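Long-range contact in pectinesterase inhibitor (Actinidia chinensis, PDB 1XG2), which inhibits pectin methylesterase and may take part in regulating fruit ripening: residues L34-A45 and L139-L150. Sequence-based numbering, arbitrary orientation. Where two conformers were deposited one is given.
Sequences LKGLGQFSIDIA and LCDIVLVISNLL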
ATOM      1  N   LEU B  34       8.099 -24.787 -14.405  1.00 18.47           N
ATOM      2  CA  LEU B  34       8.017 -23.474 -13.768  1.00 17.94           C
ATOM      3  C   LEU B  34       7.160 -23.527 -12.515  1.00 17.31           C
ATOM      4  O   LEU B  34       7.525 -22.961 -11.504  1.00 15.95           O
ATOM      5  CB  LEU B  34       7.483 -22.391 -14.721  1.00 18.46           C
ATOM      6  CG  LEU B  34       8.505 -21.599 -15.528  1.00 19.90           C
ATOM      7  CD1 LEU B  34       7.803 -20.596 -16.458  1.00 19.08           C
ATOM      8  CD2 LEU B  34       9.523 -20.891 -14.630  1.00 19.43           C
ATOM      9  N   LYS B  35       6.019 -24.214 -12.572  1.00 17.12           N
ATOM     10  CA  LYS B  35       5.146 -24.305 -11.402  1.00 17.56           C
ATOM     11  C   LYS B  35       5.839 -24.987 -10.240  1.00 16.34           C
ATOM     12  O   LYS B  35       5.724 -24.558  -9.101  1.00 15.71           O
ATOM     13  CB  LYS B  35       3.845 -25.059 -11.723  1.00 18.46           C
ATOM     14  CG  LYS B  35       2.769 -24.197 -12.341  1.00 22.04           C
ATOM     15  CD  LYS B  35       1.396 -24.911 -12.345  1.00 26.85           C
ATOM     16  CE  LYS B  35       0.223 -23.913 -12.423  1.00 29.13           C
ATOM     17  NZ  LYS B  35      -0.974 -24.380 -11.669  1.00 28.89           N
ATOM     18  N   GLY B  36       6.525 -26.081 -10.526  1.00 15.89           N
ATOM     19  CA  GLY B  36       7.282 -26.793  -9.514  1.00 15.37           C
ATOM     20  C   GLY B  36       8.374 -25.950  -8.868  1.00 14.65           C
ATOM     21  O   GLY B  36       8.530 -25.989  -7.657  1.00 13.94           O
ATOM     22  N   LEU B  37       9.116 -25.188  -9.671  1.00 14.04           N
ATOM     23  CA  LEU B  37      10.152 -24.300  -9.136  1.00 14.45           C
ATOM     24  C   LEU B  37       9.494 -23.229  -8.285  1.00 14.70           C
ATOM     25  O   LEU B  37      10.002 -22.901  -7.223  1.00 14.89           O
ATOM     26  CB  LEU B  37      10.983 -23.679 -10.262  1.00 14.48           C
ATOM     27  CG  LEU B  37      11.781 -24.695 -11.084  1.00 14.29           C
ATOM     28  CD1 LEU B  37      12.387 -24.034 -12.305  1.00 14.58           C
ATOM     29  CD2 LEU B  37      12.857 -25.354 -10.236  1.00 15.15           C
ATOM     30  N   GLY B  38       8.328 -22.742  -8.730  1.00 15.02           N
ATOM     31  CA  GLY B  38       7.526 -21.779  -7.985  1.00 14.82           C
ATOM     32  C   GLY B  38       7.134 -22.239  -6.591  1.00 14.80           C
ATOM     33  O   GLY B  38       7.347 -21.525  -5.617  1.00 14.29           O
ATOM     34  N   GLN B  39       6.572 -23.439  -6.489  1.00 15.07           N
ATOM     35  CA  GLN B  39       6.154 -23.964  -5.192  1.00 15.46           C
ATOM     36  C   GLN B  39       7.351 -24.149  -4.272  1.00 15.49           C
ATOM     37  O   GLN B  39       7.277 -23.878  -3.082  1.00 15.32           O
ATOM     38  CB  GLN B  39       5.395 -25.289  -5.333  1.00 15.92           C
ATOM     39  CG  GLN B  39       4.040 -25.198  -6.055  1.00 15.94           C
ATOM     40  CD  GLN B  39       2.937 -24.472  -5.262  1.00 17.97           C
ATOM     41  OE1 GLN B  39       3.202 -23.939  -4.175  1.00 22.06           O
ATOM     42  NE2 GLN B  39       1.732 -24.447  -5.787  1.00 15.62           N
ATOM     43  N   PHE B  40       8.469 -24.581  -4.842  1.00 15.45           N
ATOM     44  CA  PHE B  40       9.672 -24.805  -4.057  1.00 15.48           C
ATOM     45  C   PHE B  40      10.161 -23.476  -3.501  1.00 14.73           C
ATOM     46  O   PHE B  40      10.525 -23.370  -2.322  1.00 14.97           O
ATOM     47  CB  PHE B  40      10.755 -25.450  -4.931  1.00 16.06           C
ATOM     48  CG  PHE B  40      12.006 -25.771  -4.193  1.00 17.06           C
ATOM     49  CD1 PHE B  40      12.085 -26.914  -3.412  1.00 19.43           C
ATOM     50  CD2 PHE B  40      13.099 -24.921  -4.253  1.00 18.52           C
ATOM     51  CE1 PHE B  40      13.246 -27.218  -2.705  1.00 21.14           C
ATOM     52  CE2 PHE B  40      14.260 -25.216  -3.536  1.00 19.48           C
ATOM     53  CZ  PHE B  40      14.333 -26.372  -2.773  1.00 20.31           C
ATOM     54  N   SER B  41      10.138 -22.471  -4.364  1.00 14.09           N
ATOM     55  CA  SER B  41      10.646 -21.154  -4.018  1.00 13.92           C
ATOM     56  C   SER B  41       9.741 -20.473  -2.997  1.00 13.82           C
ATOM     57  O   SER B  41      10.192 -19.806  -2.075  1.00 13.24           O
ATOM     58  CB  SER B  41      10.713 -20.318  -5.296  1.00 14.37           C
ATOM     59  OG  SER B  41      11.950 -20.819  -6.058  0.50 13.75           O
ATOM     60  N   ILE B  42       8.426 -20.685  -3.052  1.00 13.88           N
ATOM     61  CA  ILE B  42       7.543 -20.137  -2.017  1.00 13.84           C
ATOM     62  C   ILE B  42       7.867 -20.807  -0.681  1.00 14.05           C
ATOM     63  O   ILE B  42       7.954 -20.141   0.331  1.00 13.82           O
ATOM     64  CB  ILE B  42       6.036 -20.317  -2.371  1.00 13.99           C
ATOM     65  CG1 ILE B  42       5.663 -19.534  -3.623  1.00 14.06           C
ATOM     66  CG2 ILE B  42       5.142 -19.851  -1.216  1.00 14.33           C
ATOM     67  CD1 ILE B  42       4.336 -19.997  -4.243  1.00 15.56           C
ATOM     68  N   ASP B  43       8.056 -22.118  -0.694  1.00 14.75           N
ATOM     69  CA  ASP B  43       8.362 -22.870   0.525  1.00 16.00           C
ATOM     70  C   ASP B  43       9.620 -22.333   1.193  1.00 15.74           C
ATOM     71  O   ASP B  43       9.643 -22.147   2.404  1.00 15.48           O
ATOM     72  CB  ASP B  43       8.558 -24.356   0.225  1.00 16.40           C
ATOM     73  CG  ASP B  43       7.256 -25.085  -0.076  1.00 19.00           C
ATOM     74  OD1 ASP B  43       6.146 -24.482   0.003  1.00 20.21           O
ATOM     75  OD2 ASP B  43       7.268 -26.283  -0.428  1.00 22.22           O
ATOM     76  N   ILE B  44      10.646 -22.060   0.389  1.00 15.52           N
ATOM     77  CA  ILE B  44      11.903 -21.513   0.876  1.00 16.52           C
ATOM     78  C   ILE B  44      11.702 -20.135   1.492  1.00 15.80           C
ATOM     79  O   ILE B  44      12.225 -19.852   2.571  1.00 15.22           O
ATOM     80  CB  ILE B  44      12.934 -21.417  -0.284  1.00 17.03           C
ATOM     81  CG1 ILE B  44      13.362 -22.814  -0.751  1.00 19.84           C
ATOM     82  CG2 ILE B  44      14.143 -20.628   0.140  1.00 19.23           C
ATOM     83  CD1 ILE B  44      14.294 -23.522   0.181  1.00 22.23           C
ATOM     84  N   ALA B  45      10.952 -19.277   0.796  1.00 14.85           N
ATOM     85  CA  ALA B  45      10.699 -17.938   1.284  1.00 14.18           C
ATOM     86  C   ALA B  45       9.895 -17.947   2.582  1.00 14.00           C
ATOM     87  O   ALA B  45      10.227 -17.218   3.511  1.00 13.03           O
ATOM     88  CB  ALA B  45      10.000 -17.110   0.232  1.00 14.18           C
ATOM     89  N   LEU B 139      14.619 -13.889  -1.635  1.00 12.19           N
ATOM     90  CA  LEU B 139      13.886 -15.125  -1.827  1.00 11.54           C
ATOM     91  C   LEU B 139      12.531 -14.876  -2.462  1.00 11.26           C
ATOM     92  O   LEU B 139      12.105 -15.639  -3.329  1.00 11.07           O
ATOM     93  CB  LEU B 139      13.699 -15.856  -0.497  1.00 11.61           C
ATOM     94  CG  LEU B 139      15.014 -16.397   0.067  1.00 12.94           C
ATOM     95  CD1 LEU B 139      14.800 -17.063   1.423  1.00 14.85           C
ATOM     96  CD2 LEU B 139      15.679 -17.328  -0.929  1.00 13.01           C
ATOM     97  N   CYS B 140      11.865 -13.814  -2.017  1.00 10.82           N
ATOM     98  CA  CYS B 140      10.553 -13.451  -2.561  1.00 11.13           C
ATOM     99  C   CYS B 140      10.695 -13.015  -4.017  1.00 11.02           C
ATOM    100  O   CYS B 140       9.790 -13.211  -4.836  1.00 10.49           O
ATOM    101  CB  CYS B 140       9.913 -12.351  -1.735  1.00 10.99           C
ATOM    102  SG  CYS B 140       9.189 -12.900  -0.167  1.00 12.13           S
ATOM    103  N   ASP B 141      11.841 -12.435  -4.347  1.00 11.71           N
ATOM    104  CA  ASP B 141      12.104 -12.030  -5.719  1.00 12.13           C
ATOM    105  C   ASP B 141      12.181 -13.237  -6.671  1.00 12.02           C
ATOM    106  O   ASP B 141      11.781 -13.136  -7.827  1.00 11.85           O
ATOM    107  CB  ASP B 141      13.372 -11.202  -5.791  1.00 12.75           C
ATOM    108  CG  ASP B 141      13.423 -10.338  -7.016  1.00 15.04           C
ATOM    109  OD1 ASP B 141      12.376  -9.781  -7.424  1.00 16.52           O
ATOM    110  OD2 ASP B 141      14.472 -10.133  -7.625  1.00 15.31           O
ATOM    111  N   ILE B 142      12.662 -14.381  -6.189  1.00 12.03           N
ATOM    112  CA  ILE B 142      12.639 -15.597  -6.996  1.00 11.52           C
ATOM    113  C   ILE B 142      11.184 -15.921  -7.349  1.00 11.34           C
ATOM    114  O   ILE B 142      10.857 -16.238  -8.482  1.00  9.90           O
ATOM    115  CB  ILE B 142      13.310 -16.804  -6.281  1.00 12.08           C
ATOM    116  CG1 ILE B 142      14.765 -16.509  -5.912  1.00 12.43           C
ATOM    117  CG2 ILE B 142      13.331 -18.007  -7.205  1.00 13.00           C
ATOM    118  CD1 ILE B 142      15.343 -17.489  -4.916  1.00 13.87           C
ATOM    119  N   VAL B 143      10.310 -15.823  -6.360  1.00 10.84           N
ATOM    120  CA  VAL B 143       8.905 -16.105  -6.573  1.00 10.91           C
ATOM    121  C   VAL B 143       8.303 -15.120  -7.554  1.00 10.59           C
ATOM    122  O   VAL B 143       7.555 -15.512  -8.432  1.00 10.05           O
ATOM    123  CB  VAL B 143       8.103 -16.055  -5.256  1.00 10.69           C
ATOM    124  CG1 VAL B 143       6.633 -16.340  -5.521  1.00 10.62           C
ATOM    125  CG2 VAL B 143       8.668 -17.046  -4.260  1.00 11.59           C
ATOM    126  N   LEU B 144       8.638 -13.846  -7.412  1.00 10.81           N
ATOM    127  CA  LEU B 144       8.115 -12.820  -8.310  1.00 10.82           C
ATOM    128  C   LEU B 144       8.543 -13.085  -9.757  1.00 10.89           C
ATOM    129  O   LEU B 144       7.744 -12.968 -10.676  1.00 10.30           O
ATOM    130  CB  LEU B 144       8.580 -11.426  -7.866  1.00 11.10           C
ATOM    131  CG  LEU B 144       7.982 -10.922  -6.553  1.00 12.04           C
ATOM    132  CD1 LEU B 144       8.714  -9.691  -6.034  1.00 12.38           C
ATOM    133  CD2 LEU B 144       6.493 -10.586  -6.746  1.00 13.61           C
ATOM    134  N   VAL B 145       9.806 -13.462  -9.956  1.00 10.67           N
ATOM    135  CA  VAL B 145      10.313 -13.698 -11.304  1.00 10.76           C
ATOM    136  C   VAL B 145       9.564 -14.876 -11.937  1.00 10.84           C
ATOM    137  O   VAL B 145       9.139 -14.823 -13.096  1.00 11.86           O
ATOM    138  CB  VAL B 145      11.831 -13.939 -11.296  1.00 10.48           C
ATOM    139  CG1 VAL B 145      12.309 -14.524 -12.651  1.00 12.17           C
ATOM    140  CG2 VAL B 145      12.553 -12.649 -11.005  1.00  9.99           C
ATOM    141  N   ILE B 146       9.361 -15.924 -11.164  1.00 10.89           N
ATOM    142  CA  ILE B 146       8.676 -17.091 -11.671  1.00 11.20           C
ATOM    143  C   ILE B 146       7.223 -16.710 -12.002  1.00 11.38           C
ATOM    144  O   ILE B 146       6.703 -17.102 -13.050  1.00 11.65           O
ATOM    145  CB  ILE B 146       8.785 -18.249 -10.658  1.00 11.04           C
ATOM    146  CG1 ILE B 146      10.224 -18.779 -10.605  1.00 10.96           C
ATOM    147  CG2 ILE B 146       7.866 -19.392 -11.024  1.00 12.18           C
ATOM    148  CD1 ILE B 146      10.454 -19.783  -9.500  1.00 10.77           C
ATOM    149  N   SER B 147       6.589 -15.907 -11.147  1.00 11.64           N
ATOM    150  CA  SER B 147       5.197 -15.482 -11.403  1.00 12.10           C
ATOM    151  C   SER B 147       5.067 -14.716 -12.731  1.00 12.78           C
ATOM    152  O   SER B 147       4.007 -14.767 -13.376  1.00 13.12           O
ATOM    153  CB  SER B 147       4.624 -14.638 -10.246  1.00 11.29           C
ATOM    154  OG  SER B 147       5.101 -13.288 -10.277  1.00 12.04           O
ATOM    155  N   ASN B 148       6.117 -14.005 -13.137  1.00 12.63           N
ATOM    156  CA  ASN B 148       6.076 -13.265 -14.397  1.00 13.36           C
ATOM    157  C   ASN B 148       6.425 -14.130 -15.611  1.00 13.99           C
ATOM    158  O   ASN B 148       6.015 -13.813 -16.714  1.00 13.88           O
ATOM    159  CB  ASN B 148       6.974 -12.022 -14.360  1.00 13.33           C
ATOM    160  CG  ASN B 148       6.554 -11.016 -13.284  1.00 13.76           C
ATOM    161  OD1 ASN B 148       5.378 -10.950 -12.899  1.00 16.77           O
ATOM    162  ND2 ASN B 148       7.505 -10.248 -12.792  1.00 11.39           N
ATOM    163  N   LEU B 149       7.176 -15.205 -15.407  1.00 14.44           N
ATOM    164  CA  LEU B 149       7.495 -16.143 -16.486  1.00 15.50           C
ATOM    165  C   LEU B 149       6.332 -17.097 -16.803  1.00 16.68           C
ATOM    166  O   LEU B 149       6.220 -17.583 -17.929  1.00 16.56           O
ATOM    167  CB  LEU B 149       8.727 -16.976 -16.140  1.00 15.01           C
ATOM    168  CG  LEU B 149      10.061 -16.248 -16.048  1.00 15.59           C
ATOM    169  CD1 LEU B 149      11.107 -17.208 -15.499  1.00 15.54           C
ATOM    170  CD2 LEU B 149      10.474 -15.692 -17.405  1.00 16.22           C
ATOM    171  N   LEU B 150       5.492 -17.384 -15.816  1.00 17.60           N
ATOM    172  CA  LEU B 150       4.366 -18.302 -16.014  1.00 19.60           C
ATOM    173  C   LEU B 150       3.387 -17.688 -17.020  1.00 22.18           C
ATOM    174  O   LEU B 150       3.259 -16.463 -17.056  1.00 22.37           O
ATOM    175  CB  LEU B 150       3.672 -18.598 -14.682  1.00 18.77           C
ATOM    176  CG  LEU B 150       4.430 -19.638 -13.851  1.00 18.06           C
ATOM    177  CD1 LEU B 150       4.137 -19.483 -12.361  1.00 17.81           C
ATOM    178  CD2 LEU B 150       4.098 -21.028 -14.321  1.00 17.38           C
TER
HETATM  179  O   HOH W   1      12.557 -18.424  -2.753  1.00 15.09           O
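Two helices of the four-helix bundle, 34-60 and 127-149, meet where Ile146 acts as a knob in the hole formed by Leu34, Leu37, Gly38 and Ser41. The segments run antiparallel, at 158°, with the segment axes 8.6 Å apart at their closest. Ile146 divides its grip between two branches: CG2 lies 3.6 Å from Leu34 O, while CG1 is placed beside the backbone N (chi1 -70°) and an extended chi2 carries CD1 to 3.7 Å from Gly38 N. Because Gly38 has no side chain, the knob can rest directly on the opposing backbone. Trimming Ile146 to an alanine would probably open a gap over Gly38 and leave Leu37 without its apolar partner across the helix pair.

At one end, Leu34 crosses Leu149 at about a right angle, its CD1 3.7 Å from Leu149 CB, while CD2 of Leu150 covers Leu34 CB and Lys35 CG. Towards the other, Val143 sets CG1 against Ile42 CG1 at 3.8 Å and turns CG2 to the backbone of Ser41. Further along, Ala45 CB lies 4.0 Å from Leu139 CB, with Ile44 CG2 beside both methyls of Leu139. Ile9 of helix 4-9 also packs on Ile146 and Leu149, and the ND2 of Asn148 gives a hydrogen bond to the backbone O of Asn190 of the pectinesterase chain.

A single water links the two segments: it donates to Ser41 O at 2.8 Å and to Leu139 O at 2.9 Å. Cohesion therefore rests chiefly on the fit of aliphatic branches against backbone, with this water bridging two carbonyls that cannot bond to each other.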